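Local coordinates for protein methylocystis parvus OBBP MbnE (PDB 5ICQ) that probably binds the copper-chelating peptide methanobactin in the periplasm and hands it on for uptake, as a family 5 extracellular solute-binding protein, at residues A[92-97]-A[256-261]; A[171-176]-A[181-186]; A[292-297]-A[357-362]. One frame throughout, in Å; residues are numbered along the deposited sequence.

Contact 1 (A[92-97]-A[256-261]); sequences VGNVFQ and GFYNFD
Tyr258 reaches across to Asn94 and Gly93, the CD1-CE1 side of its ring meeting Asn94 OD1 obliquely and its hydroxyl pointing to Gly93 O. Asn94 OD1 stands 3.7 Å from both Tyr258 CE1 and Tyr258 CD1; the amide plane is turned 76° from the ring plane, and the oxygen meets ring carbons in a van der Waals contact. Tyr258 OH lies 4.1 Å from Gly93 O, too far for a direct bond. One water fills the gap, donating to Gly93 O at 2.8 Å, accepting from Gln97 NE2 at 3.0 Å and lying 3.0 Å from Tyr258 OH. Gly93 N donates to Phe96 O at 2.8 Å, which ties the loop together near the Gly93 carbonyl.

Further out, Asn94 ND2 is held by Gly90 O and Thr601 OG1, which fixes the rotation of the amide and leaves OD1 turned to the ring. Gln97 NE2 also bonds Tyr246 OH, while Ser224 and Trp247 hold Gln97 OE1. Tyr258 CG lies beside the backbone N and anti to the carbonyl carbon (chi1 -41°), which sends the ring toward Asn94; Arg242 NH1 donates to Tyr258 O. Both loops border strand 227-233, where Tyr227 touches Asn94 and Tyr258 alike. With 95 Å² buried and a water as the sole polar link between the segments, the loops are joined by one tyrosine and its solvent bridge.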
ATOM      1  N   VAL A  92      12.259 -11.124   0.387  1.00 13.71           N
ATOM      2  CA  VAL A  92      12.442 -10.187  -0.706  1.00 16.71           C
ATOM      3  C   VAL A  92      13.513  -9.185  -0.308  1.00 12.69           C
ATOM      4  O   VAL A  92      13.545  -8.712   0.839  1.00 19.33           O
ATOM      5  CB  VAL A  92      11.106  -9.497  -1.035  1.00 22.86           C
ATOM      6  CG1 VAL A  92      11.294  -8.442  -2.117  1.00 27.43           C
ATOM      7  CG2 VAL A  92      10.068 -10.541  -1.465  1.00 21.08           C
ATOM      8  N   GLY A  93      14.419  -8.882  -1.238  1.00 13.88           N
ATOM      9  CA  GLY A  93      15.478  -7.929  -0.955  1.00 15.16           C
ATOM     10  C   GLY A  93      16.680  -8.581  -0.297  1.00 12.43           C
ATOM     11  O   GLY A  93      17.789  -8.519  -0.831  1.00 13.72           O
ATOM     12  N   ASN A  94      16.464  -9.222   0.858  1.00  7.72           N
ATOM     13  CA  ASN A  94      17.560  -9.884   1.566  1.00  9.65           C
ATOM     14  C   ASN A  94      18.068 -11.105   0.810  1.00 12.88           C
ATOM     15  O   ASN A  94      19.274 -11.383   0.811  1.00  8.90           O
ATOM     16  CB  ASN A  94      17.109 -10.300   2.964  1.00 10.86           C
ATOM     17  CG  ASN A  94      16.879  -9.112   3.878  1.00 13.63           C
ATOM     18  OD1 ASN A  94      17.634  -8.131   3.850  1.00 11.27           O
ATOM     19  ND2 ASN A  94      15.832  -9.189   4.685  1.00 12.00           N
ATOM     20  N   VAL A  95      17.165 -11.875   0.208  1.00 11.90           N
ATOM     21  CA  VAL A  95      17.516 -13.105  -0.501  1.00  9.43           C
ATOM     22  C   VAL A  95      17.232 -12.984  -1.992  1.00 10.62           C
ATOM     23  O   VAL A  95      18.123 -13.181  -2.821  1.00 11.98           O
ATOM     24  CB  VAL A  95      16.782 -14.326   0.102  1.00  6.54           C
ATOM     25  CG1 VAL A  95      17.139 -15.580  -0.669  1.00 10.26           C
ATOM     26  CG2 VAL A  95      17.150 -14.496   1.565  1.00 12.51           C
ATOM     27  N   PHE A  96      15.999 -12.633  -2.353  1.00 10.94           N
ATOM     28  CA  PHE A  96      15.587 -12.535  -3.751  1.00  8.73           C
ATOM     29  C   PHE A  96      15.702 -11.101  -4.246  1.00 15.07           C
ATOM     30  O   PHE A  96      15.158 -10.182  -3.624  1.00 13.68           O
ATOM     31  CB  PHE A  96      14.143 -13.011  -3.917  1.00 10.67           C
ATOM     32  CG  PHE A  96      13.914 -14.419  -3.453  1.00 12.43           C
ATOM     33  CD1 PHE A  96      14.479 -15.487  -4.134  1.00 14.66           C
ATOM     34  CD2 PHE A  96      13.113 -14.671  -2.355  1.00 11.31           C
ATOM     35  CE1 PHE A  96      14.254 -16.788  -3.721  1.00 18.90           C
ATOM     36  CE2 PHE A  96      12.874 -15.973  -1.933  1.00 16.41           C
ATOM     37  CZ  PHE A  96      13.451 -17.031  -2.611  1.00 18.29           C
ATOM     38  N   GLN A  97      16.362 -10.916  -5.387  1.00 12.00           N
ATOM     39  CA  GLN A  97      16.655  -9.586  -5.903  1.00 12.21           C
ATOM     40  C   GLN A  97      16.000  -9.369  -7.257  1.00 11.17           C
ATOM     41  O   GLN A  97      15.890 -10.293  -8.063  1.00 12.34           O
ATOM     42  CB  GLN A  97      18.159  -9.372  -6.082  1.00  8.60           C
ATOM     43  CG  GLN A  97      18.964  -9.509  -4.835  1.00 11.78           C
ATOM     44  CD  GLN A  97      20.392  -9.124  -5.105  1.00 13.13           C
ATOM     45  OE1 GLN A  97      21.050  -9.709  -5.970  1.00 12.10           O
ATOM     46  NE2 GLN A  97      20.869  -8.107  -4.404  1.00  9.62           N
ATOM     47  N   GLY A 256      25.638   0.904   2.383  1.00  9.08           N
ATOM     48  CA  GLY A 256      24.995   1.354   3.594  1.00 12.56           C
ATOM     49  C   GLY A 256      23.856   0.481   4.066  1.00 13.74           C
ATOM     50  O   GLY A 256      23.360   0.687   5.180  1.00 13.46           O
ATOM     51  N   PHE A 257      23.420  -0.479   3.257  1.00 10.13           N
ATOM     52  CA  PHE A 257      22.341  -1.382   3.633  1.00  9.77           C
ATOM     53  C   PHE A 257      22.929  -2.715   4.072  1.00 14.46           C
ATOM     54  O   PHE A 257      24.068  -3.049   3.743  1.00 13.68           O
ATOM     55  CB  PHE A 257      21.378  -1.600   2.459  1.00  7.38           C
ATOM     56  CG  PHE A 257      20.608  -0.371   2.063  1.00 10.56           C
ATOM     57  CD1 PHE A 257      19.644   0.165   2.912  1.00 14.83           C
ATOM     58  CD2 PHE A 257      20.842   0.251   0.842  1.00 10.92           C
ATOM     59  CE1 PHE A 257      18.923   1.291   2.542  1.00 16.54           C
ATOM     60  CE2 PHE A 257      20.117   1.381   0.462  1.00 13.04           C
ATOM     61  CZ  PHE A 257      19.161   1.902   1.311  1.00 13.01           C
ATOM     62  N   TYR A 258      22.130  -3.478   4.821  1.00 10.77           N
ATOM     63  CA  TYR A 258      22.443  -4.855   5.207  1.00 14.33           C
ATOM     64  C   TYR A 258      23.676  -4.909   6.113  1.00 16.65           C
ATOM     65  O   TYR A 258      24.725  -5.461   5.780  1.00 14.65           O
ATOM     66  CB  TYR A 258      22.640  -5.741   3.974  1.00 11.28           C
ATOM     67  CG  TYR A 258      21.653  -5.460   2.886  1.00 14.27           C
ATOM     68  CD1 TYR A 258      20.289  -5.660   3.085  1.00 10.69           C
ATOM     69  CD2 TYR A 258      22.084  -5.011   1.648  1.00 21.38           C
ATOM     70  CE1 TYR A 258      19.386  -5.416   2.066  1.00 17.84           C
ATOM     71  CE2 TYR A 258      21.198  -4.760   0.636  1.00 18.36           C
ATOM     72  CZ  TYR A 258      19.859  -4.961   0.843  1.00 14.32           C
ATOM     73  OH  TYR A 258      18.989  -4.704  -0.191  1.00 24.27           O
ATOM     74  N   ASN A 259      23.500  -4.344   7.292  1.00 10.67           N
ATOM     75  CA  ASN A 259      24.609  -4.158   8.216  1.00  8.82           C
ATOM     76  C   ASN A 259      24.705  -5.236   9.277  1.00 14.89           C
ATOM     77  O   ASN A 259      25.821  -5.580   9.696  1.00 11.89           O
ATOM     78  CB  ASN A 259      24.478  -2.781   8.855  1.00 10.26           C
ATOM     79  CG  ASN A 259      24.415  -1.707   7.799  1.00 15.94           C
ATOM     80  OD1 ASN A 259      25.306  -1.637   6.949  1.00 15.85           O
ATOM     81  ND2 ASN A 259      23.328  -0.936   7.775  1.00 12.15           N
ATOM     82  N   PHE A 260      23.574  -5.789   9.704  1.00 10.97           N
ATOM     83  CA  PHE A 260      23.601  -6.874  10.672  1.00  8.76           C
ATOM     84  C   PHE A 260      24.206  -8.119  10.041  1.00 11.86           C
ATOM     85  O   PHE A 260      23.991  -8.402   8.858  1.00 13.99           O
ATOM     86  CB  PHE A 260      22.191  -7.172  11.178  1.00 13.30           C
ATOM     87  CG  PHE A 260      21.529  -5.993  11.826  1.00 14.69           C
ATOM     88  CD1 PHE A 260      21.903  -5.601  13.098  1.00 16.69           C
ATOM     89  CD2 PHE A 260      20.543  -5.270  11.155  1.00 12.30           C
ATOM     90  CE1 PHE A 260      21.313  -4.509  13.709  1.00 15.43           C
ATOM     91  CE2 PHE A 260      19.944  -4.173  11.757  1.00 12.02           C
ATOM     92  CZ  PHE A 260      20.334  -3.791  13.040  1.00 10.56           C
ATOM     93  N   ASP A 261      24.975  -8.865  10.841  1.00 11.23           N
ATOM     94  CA  ASP A 261      25.521 -10.126  10.349  1.00 12.68           C
ATOM     95  C   ASP A 261      24.451 -11.207  10.301  1.00 14.76           C
ATOM     96  O   ASP A 261      24.533 -12.125   9.477  1.00 15.86           O
ATOM     97  CB  ASP A 261      26.699 -10.577  11.219  1.00 14.90           C
ATOM     98  CG  ASP A 261      27.992  -9.810  10.911  1.00 29.31           C
ATOM     99  OD1 ASP A 261      28.053  -9.105   9.875  1.00 28.91           O
ATOM    100  OD2 ASP A 261      28.959  -9.929  11.695  1.00 33.09           O
TER
HETATM  101  O   HOH W   1      19.098  -6.695  -2.432  1.00 13.81           O

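Contact 2 (A[171-176]-A[181-186]); sequences KSATAP and VAYDLT
Asp184 and Lys171 meet closely at one end of this strand pair, with Asp184 OD1 3.0 Å from Lys171 CB. The Asp184 CG branch, anti to the backbone N (chi1 168°), brings the carboxylate beside the lysine's first carbons; its charge is paired with Arg126, while Lys171 NZ, 6.1 Å from Asp184 OD1, bends back to Thr186 O at 3.1 Å. Asp184 OD1 accepts from Thr186 N, two residues on, which makes an Asx turn, and also from Thr186 OG1 on its syn side.

Strands 172-175 and 181-184 form an antiparallel beta hairpin, their axes 4.7 Å apart and their directions 162° from one another. Thr174 and Ala182 make a hydrogen-bonded pair, Ala182 N to Thr174 O measuring 2.8 Å. Back at the Lys171 end, Lys171 and Ser172 both face Asp184, a classic beta bulge: Lys171 N donates to Asp184 O at 2.7 Å, whereas the bond from Ser172 N is weak.

The sheet's two faces differ. Ala173 CB packs 3.6 Å from Tyr183 CE1 beneath helix 145-158, where Phe152 meets the Tyr183 ring. The more open face carries Ser172, Thr174, Ala182 and Asp184; a water there bonds Ser172 OG and Thr174 OG1 and donates to the backbone Ala182 O at 2.8 Å.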
ATOM      1  N   LYS A 171       5.053  -8.704 -25.614  1.00 20.84           N
ATOM      2  CA  LYS A 171       4.945  -9.356 -26.918  1.00 24.98           C
ATOM      3  C   LYS A 171       6.019 -10.423 -27.105  1.00 29.42           C
ATOM      4  O   LYS A 171       5.729 -11.515 -27.605  1.00 27.13           O
ATOM      5  CB  LYS A 171       5.020  -8.319 -28.034  1.00 26.99           C
ATOM      6  CG  LYS A 171       3.824  -7.379 -28.093  1.00 33.41           C
ATOM      7  CD  LYS A 171       2.534  -8.171 -28.219  1.00 41.51           C
ATOM      8  CE  LYS A 171       1.357  -7.289 -28.630  1.00 49.83           C
ATOM      9  NZ  LYS A 171       0.967  -6.336 -27.559  1.00 53.97           N
ATOM     10  N   SER A 172       7.260 -10.139 -26.718  1.00 23.84           N
ATOM     11  CA  SER A 172       8.286 -11.172 -26.727  1.00 26.02           C
ATOM     12  C   SER A 172       9.336 -10.844 -25.680  1.00 23.02           C
ATOM     13  O   SER A 172       9.553  -9.678 -25.345  1.00 20.78           O
ATOM     14  CB  SER A 172       8.950 -11.334 -28.102  1.00 27.61           C
ATOM     15  OG  SER A 172       9.860 -10.284 -28.372  1.00 29.99           O
ATOM     16  N   ALA A 173       9.970 -11.896 -25.160  1.00 26.91           N
ATOM     17  CA  ALA A 173      11.082 -11.800 -24.219  1.00 19.67           C
ATOM     18  C   ALA A 173      12.200 -12.684 -24.743  1.00 22.16           C
ATOM     19  O   ALA A 173      12.022 -13.901 -24.856  1.00 21.90           O
ATOM     20  CB  ALA A 173      10.670 -12.249 -22.815  1.00 19.75           C
ATOM     21  N   THR A 174      13.341 -12.080 -25.068  1.00 20.17           N
ATOM     22  CA  THR A 174      14.443 -12.797 -25.691  1.00 24.43           C
ATOM     23  C   THR A 174      15.761 -12.358 -25.072  1.00 22.54           C
ATOM     24  O   THR A 174      15.853 -11.338 -24.384  1.00 22.54           O
ATOM     25  CB  THR A 174      14.503 -12.562 -27.204  1.00 26.00           C
ATOM     26  OG1 THR A 174      14.802 -11.184 -27.444  1.00 33.49           O
ATOM     27  CG2 THR A 174      13.185 -12.920 -27.877  1.00 29.35           C
ATOM     28  N   ALA A 175      16.798 -13.149 -25.341  1.00 18.51           N
ATOM     29  CA  ALA A 175      18.156 -12.877 -24.876  1.00 20.10           C
ATOM     30  C   ALA A 175      19.044 -12.769 -26.107  1.00 24.79           C
ATOM     31  O   ALA A 175      19.515 -13.791 -26.626  1.00 26.54           O
ATOM     32  CB  ALA A 175      18.646 -13.978 -23.939  1.00 21.06           C
ATOM     33  N   PRO A 176      19.284 -11.562 -26.622  1.00 30.04           N
ATOM     34  CA  PRO A 176      20.199 -11.440 -27.771  1.00 33.21           C
ATOM     35  C   PRO A 176      21.590 -11.974 -27.474  1.00 33.31           C
ATOM     36  O   PRO A 176      22.284 -12.427 -28.392  1.00 30.38           O
ATOM     37  CB  PRO A 176      20.209  -9.931 -28.061  1.00 33.39           C
ATOM     38  CG  PRO A 176      19.659  -9.282 -26.833  1.00 35.11           C
ATOM     39  CD  PRO A 176      18.708 -10.267 -26.226  1.00 30.50           C
ATOM     40  N   VAL A 181      18.640  -8.924 -21.794  1.00 16.46           N
ATOM     41  CA  VAL A 181      17.262  -9.396 -21.889  1.00 15.69           C
ATOM     42  C   VAL A 181      16.445  -8.300 -22.565  1.00 23.09           C
ATOM     43  O   VAL A 181      16.344  -7.185 -22.036  1.00 17.52           O
ATOM     44  CB  VAL A 181      16.666  -9.732 -20.513  1.00 20.98           C
ATOM     45  CG1 VAL A 181      15.229 -10.233 -20.673  1.00 17.09           C
ATOM     46  CG2 VAL A 181      17.533 -10.752 -19.790  1.00 22.12           C
ATOM     47  N   ALA A 182      15.854  -8.621 -23.718  1.00 21.58           N
ATOM     48  CA  ALA A 182      15.079  -7.677 -24.517  1.00 21.67           C
ATOM     49  C   ALA A 182      13.598  -8.012 -24.406  1.00 21.13           C
ATOM     50  O   ALA A 182      13.184  -9.134 -24.730  1.00 22.44           O
ATOM     51  CB  ALA A 182      15.527  -7.714 -25.979  1.00 23.19           C
ATOM     52  N   TYR A 183      12.805  -7.044 -23.954  1.00 16.97           N
ATOM     53  CA  TYR A 183      11.353  -7.180 -23.888  1.00 14.53           C
ATOM     54  C   TYR A 183      10.711  -6.310 -24.971  1.00 23.64           C
ATOM     55  O   TYR A 183      10.940  -5.091 -25.010  1.00 21.07           O
ATOM     56  CB  TYR A 183      10.810  -6.781 -22.515  1.00 15.69           C
ATOM     57  CG  TYR A 183      11.165  -7.718 -21.382  1.00 19.75           C
ATOM     58  CD1 TYR A 183      10.518  -8.938 -21.237  1.00 21.63           C
ATOM     59  CD2 TYR A 183      12.103  -7.356 -20.419  1.00 19.29           C
ATOM     60  CE1 TYR A 183      10.819  -9.788 -20.192  1.00 20.62           C
ATOM     61  CE2 TYR A 183      12.411  -8.206 -19.364  1.00 16.84           C
ATOM     62  CZ  TYR A 183      11.764  -9.416 -19.253  1.00 19.05           C
ATOM     63  OH  TYR A 183      12.073 -10.257 -18.205  1.00 18.74           O
ATOM     64  N   ASP A 184       9.912  -6.946 -25.836  1.00 23.64           N
ATOM     65  CA  ASP A 184       9.082  -6.292 -26.841  1.00 22.20           C
ATOM     66  C   ASP A 184       7.736  -5.899 -26.244  1.00 16.88           C
ATOM     67  O   ASP A 184       6.927  -6.766 -25.902  1.00 23.17           O
ATOM     68  CB  ASP A 184       8.959  -7.256 -28.021  1.00 26.63           C
ATOM     69  CG  ASP A 184       7.890  -6.866 -29.056  1.00 46.88           C
ATOM     70  OD1 ASP A 184       6.948  -6.127 -28.791  1.00 61.47           O
ATOM     71  OD2 ASP A 184       8.049  -7.290 -30.218  1.00 47.71           O
ATOM     72  N   LEU A 185       7.473  -4.587 -26.159  1.00 16.64           N
ATOM     73  CA  LEU A 185       6.194  -4.086 -25.664  1.00 18.31           C
ATOM     74  C   LEU A 185       5.416  -3.318 -26.738  1.00 28.24           C
ATOM     75  O   LEU A 185       4.610  -2.454 -26.402  1.00 29.94           O
ATOM     76  CB  LEU A 185       6.392  -3.197 -24.431  1.00 24.35           C
ATOM     77  CG  LEU A 185       7.403  -3.649 -23.369  1.00 25.78           C
ATOM     78  CD1 LEU A 185       7.500  -2.618 -22.234  1.00 22.11           C
ATOM     79  CD2 LEU A 185       7.026  -5.004 -22.839  1.00 20.65           C
ATOM     80  N   THR A 186       5.639  -3.589 -28.029  1.00 30.65           N
ATOM     81  CA  THR A 186       4.900  -2.847 -29.056  1.00 29.85           C
ATOM     82  C   THR A 186       3.401  -3.092 -28.948  1.00 32.50           C
ATOM     83  O   THR A 186       2.951  -4.234 -28.809  1.00 30.42           O
ATOM     84  CB  THR A 186       5.361  -3.194 -30.474  1.00 39.33           C
ATOM     85  OG1 THR A 186       5.534  -4.609 -30.617  1.00 42.58           O
ATOM     86  CG2 THR A 186       6.604  -2.406 -30.893  1.00 41.87           C
TER
HETATM   87  O   HOH W   2      12.297  -9.510 -27.314  1.00 22.28           O

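Contact 3 (A[292-297]-A[357-362]); sequences TRWSTG and AGLYTR. With SO4 (sulfate ion), chain E.
Ser295 and Ala357 mark the nearest backbone approach, their CA atoms 6.8 Å apart, between the short helix 291-296, which follows strand 285-288, and the loop from helix 348-355 to strand 361-362, a strand paired with 567-572 in the mixed sheet. Ala357 and Gly358 both have positive phi (57° and 67°), and this turn brings Ala357 and Leu359 up against the helix. Within the helix Thr292 O accepts from Thr296 N and Thr296 OG1, which approach from opposite faces of the carbonyl plane.

Leu359 CD1 touches the indole of Trp294 in the ring plane, at the edge, 3.9 Å from Trp294 CD1; the two side chains cross at about a right angle. The indole is brought there by a CG anti to the backbone N (chi1 -167°). Beside it, Ser295 OG rests 3.7 Å from Ala357 CB, a polar atom against a methyl. Elsewhere round the indole, Trp577 stacks on Trp294 and Arg310 makes a cation-pi contact with it.

Arg293 NH1 gives O3 of a sulfate, probably from the crystallisation liquor, a 2.8 Å bond; the bonds from NH2, which also pairs with Glu288, are weak. Arg293, with its charge partners, points away from the loop, so the segments meet through carbon contacts and one serine hydroxyl, burying 140 Å².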
ATOM      1  N   THR A 292      -4.633   1.942  22.355  1.00 18.35           N
ATOM      2  CA  THR A 292      -4.604   1.718  23.801  1.00 15.97           C
ATOM      3  C   THR A 292      -3.180   1.498  24.294  1.00 15.77           C
ATOM      4  O   THR A 292      -2.762   2.071  25.308  1.00 16.10           O
ATOM      5  CB  THR A 292      -5.485   0.521  24.172  1.00 23.31           C
ATOM      6  OG1 THR A 292      -6.811   0.726  23.665  1.00 27.66           O
ATOM      7  CG2 THR A 292      -5.555   0.356  25.687  1.00 32.56           C
ATOM      8  N   ARG A 293      -2.417   0.654  23.590  1.00 14.66           N
ATOM      9  CA  ARG A 293      -1.063   0.354  24.035  1.00 17.55           C
ATOM     10  C   ARG A 293      -0.161   1.567  23.870  1.00 15.72           C
ATOM     11  O   ARG A 293       0.613   1.899  24.773  1.00 16.99           O
ATOM     12  CB  ARG A 293      -0.515  -0.842  23.257  1.00 19.92           C
ATOM     13  CG  ARG A 293       0.561  -1.624  23.965  1.00 33.32           C
ATOM     14  CD  ARG A 293       0.487  -3.075  23.512  1.00 33.30           C
ATOM     15  NE  ARG A 293       0.345  -3.152  22.069  1.00 41.68           N
ATOM     16  CZ  ARG A 293      -0.175  -4.189  21.424  1.00 39.07           C
ATOM     17  NH1 ARG A 293      -0.608  -5.247  22.101  1.00 41.45           N
ATOM     18  NH2 ARG A 293      -0.271  -4.156  20.104  1.00 36.43           N
ATOM     19  N   TRP A 294      -0.260   2.249  22.726  1.00 14.52           N
ATOM     20  CA  TRP A 294       0.510   3.474  22.528  1.00 12.30           C
ATOM     21  C   TRP A 294       0.187   4.484  23.612  1.00 17.24           C
ATOM     22  O   TRP A 294       1.089   5.133  24.154  1.00 14.26           O
ATOM     23  CB  TRP A 294       0.217   4.049  21.137  1.00 14.69           C
ATOM     24  CG  TRP A 294       1.155   5.145  20.667  1.00 17.44           C
ATOM     25  CD1 TRP A 294       0.816   6.433  20.366  1.00 18.52           C
ATOM     26  CD2 TRP A 294       2.574   5.035  20.423  1.00 15.99           C
ATOM     27  NE1 TRP A 294       1.933   7.134  19.949  1.00 16.81           N
ATOM     28  CE2 TRP A 294       3.020   6.297  19.971  1.00 16.05           C
ATOM     29  CE3 TRP A 294       3.502   3.990  20.533  1.00 14.98           C
ATOM     30  CZ2 TRP A 294       4.358   6.546  19.634  1.00 12.70           C
ATOM     31  CZ3 TRP A 294       4.829   4.233  20.191  1.00 18.72           C
ATOM     32  CH2 TRP A 294       5.244   5.507  19.748  1.00 12.70           C
ATOM     33  N   SER A 295      -1.097   4.587  23.979  1.00 12.50           N
ATOM     34  CA  SER A 295      -1.530   5.599  24.934  1.00 18.37           C
ATOM     35  C   SER A 295      -1.045   5.298  26.349  1.00 22.58           C
ATOM     36  O   SER A 295      -0.608   6.209  27.059  1.00 25.18           O
ATOM     37  CB  SER A 295      -3.055   5.726  24.904  1.00 20.24           C
ATOM     38  OG  SER A 295      -3.490   6.667  25.859  1.00 34.93           O
ATOM     39  N   THR A 296      -1.107   4.032  26.788  1.00 20.80           N
ATOM     40  CA  THR A 296      -0.832   3.726  28.189  1.00 26.72           C
ATOM     41  C   THR A 296       0.139   2.580  28.437  1.00 26.87           C
ATOM     42  O   THR A 296       0.462   2.318  29.601  1.00 29.60           O
ATOM     43  CB  THR A 296      -2.142   3.408  28.937  1.00 29.82           C
ATOM     44  OG1 THR A 296      -2.766   2.262  28.345  1.00 30.91           O
ATOM     45  CG2 THR A 296      -3.103   4.591  28.884  1.00 28.95           C
ATOM     46  N   GLY A 297       0.612   1.888  27.408  1.00 18.77           N
ATOM     47  CA  GLY A 297       1.413   0.703  27.633  1.00 15.35           C
ATOM     48  C   GLY A 297       2.917   0.879  27.644  1.00 16.74           C
ATOM     49  O   GLY A 297       3.634  -0.103  27.850  1.00 19.22           O
ATOM     50  N   ALA A 357      -8.226   7.409  22.073  1.00 13.16           N
ATOM     51  CA  ALA A 357      -7.407   8.302  22.894  1.00 23.97           C
ATOM     52  C   ALA A 357      -7.041   9.577  22.143  1.00 21.91           C
ATOM     53  O   ALA A 357      -6.007  10.196  22.414  1.00 17.91           O
ATOM     54  CB  ALA A 357      -6.146   7.593  23.409  1.00 22.45           C
ATOM     55  N   GLY A 358      -7.890   9.975  21.196  1.00 13.87           N
ATOM     56  CA  GLY A 358      -7.655  11.175  20.409  1.00 12.41           C
ATOM     57  C   GLY A 358      -6.473  11.108  19.469  1.00 16.08           C
ATOM     58  O   GLY A 358      -6.032  12.147  18.969  1.00 16.55           O
ATOM     59  N   LEU A 359      -5.970   9.913  19.175  1.00 11.08           N
ATOM     60  CA  LEU A 359      -4.706   9.785  18.457  1.00  7.27           C
ATOM     61  C   LEU A 359      -4.841   9.821  16.941  1.00 13.16           C
ATOM     62  O   LEU A 359      -3.828   9.975  16.248  1.00 13.70           O
ATOM     63  CB  LEU A 359      -4.012   8.478  18.856  1.00 10.27           C
ATOM     64  CG  LEU A 359      -3.499   8.487  20.303  1.00 18.99           C
ATOM     65  CD1 LEU A 359      -3.051   7.094  20.711  1.00 11.91           C
ATOM     66  CD2 LEU A 359      -2.354   9.493  20.470  1.00 21.54           C
ATOM     67  N   TYR A 360      -6.040   9.659  16.400  1.00 13.59           N
ATOM     68  CA  TYR A 360      -6.194   9.595  14.958  1.00 10.67           C
ATOM     69  C   TYR A 360      -6.567  10.952  14.377  1.00 10.48           C
ATOM     70  O   TYR A 360      -6.910  11.896  15.089  1.00 11.34           O
ATOM     71  CB  TYR A 360      -7.244   8.559  14.585  1.00 10.82           C
ATOM     72  CG  TYR A 360      -6.787   7.130  14.740  1.00 13.29           C
ATOM     73  CD1 TYR A 360      -5.546   6.718  14.287  1.00 13.68           C
ATOM     74  CD2 TYR A 360      -7.622   6.183  15.318  1.00 12.51           C
ATOM     75  CE1 TYR A 360      -5.147   5.391  14.399  1.00 15.01           C
ATOM     76  CE2 TYR A 360      -7.234   4.864  15.433  1.00 13.31           C
ATOM     77  CZ  TYR A 360      -6.006   4.472  14.982  1.00 16.46           C
ATOM     78  OH  TYR A 360      -5.650   3.146  15.106  1.00 17.82           O
ATOM     79  N   THR A 361      -6.498  11.036  13.046  1.00  9.56           N
ATOM     80  CA  THR A 361      -6.910  12.231  12.329  1.00  7.70           C
ATOM     81  C   THR A 361      -7.854  11.827  11.200  1.00 10.26           C
ATOM     82  O   THR A 361      -7.710  10.750  10.615  1.00  9.52           O
ATOM     83  CB  THR A 361      -5.678  13.009  11.788  1.00 22.69           C
ATOM     84  OG1 THR A 361      -6.108  14.222  11.155  1.00 32.92           O
ATOM     85  CG2 THR A 361      -4.935  12.191  10.789  1.00 28.30           C
ATOM     86  N   ARG A 362      -8.840  12.677  10.914  1.00 12.22           N
ATOM     87  CA  ARG A 362      -9.814  12.340   9.877  1.00  8.32           C
ATOM     88  C   ARG A 362      -9.125  12.209   8.524  1.00  9.48           C
ATOM     89  O   ARG A 362      -8.262  13.015   8.175  1.00  8.66           O
ATOM     90  CB  ARG A 362     -10.905  13.411   9.794  1.00  8.07           C
ATOM     91  CG  ARG A 362     -12.133  12.985   8.953  1.00  8.62           C
ATOM     92  CD  ARG A 362     -13.028  11.993   9.749  1.00  8.34           C
ATOM     93  NE  ARG A 362     -14.046  11.358   8.905  1.00  8.55           N
ATOM     94  CZ  ARG A 362     -15.268  11.856   8.689  1.00 10.08           C
ATOM     95  NH1 ARG A 362     -15.644  12.992   9.265  1.00 11.07           N
ATOM     96  NH2 ARG A 362     -16.111  11.212   7.890  1.00  9.14           N
TER
HETATM   97  S   SO4 E 704      -3.108  -6.291  19.077  1.00 69.83           S
HETATM   98  O1  SO4 E 704      -2.601  -7.359  18.221  1.00 70.61           O
HETATM   99  O2  SO4 E 704      -4.557  -6.413  19.201  1.00 74.87           O
HETATM  100  O3  SO4 E 704      -2.502  -6.388  20.402  1.00 66.84           O
HETATM  101  O4  SO4 E 704      -2.773  -5.006  18.473  1.00 69.83           O

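In the fold
The three contacts lie well apart: the centres of contacts 2 and 3 are about 52 Å from each other, on opposite sides of the chain's centre, while the centre of contact 1 is about 29 Å from that of contact 2 and about 33 Å from that of contact 3. None shares a secondary-structure element with another. Contact 2 is the surface one, yet buries the most and pairs neighbours in sequence through direct backbone bonds. Contacts 1 and 3 are partly buried and join distant parts of the chain: two loops, bridged by water, in the former, and a helix with a loop, through mostly apolar side chains, in the latter. Contact 2 falls within the span of chain that contact 1 encloses.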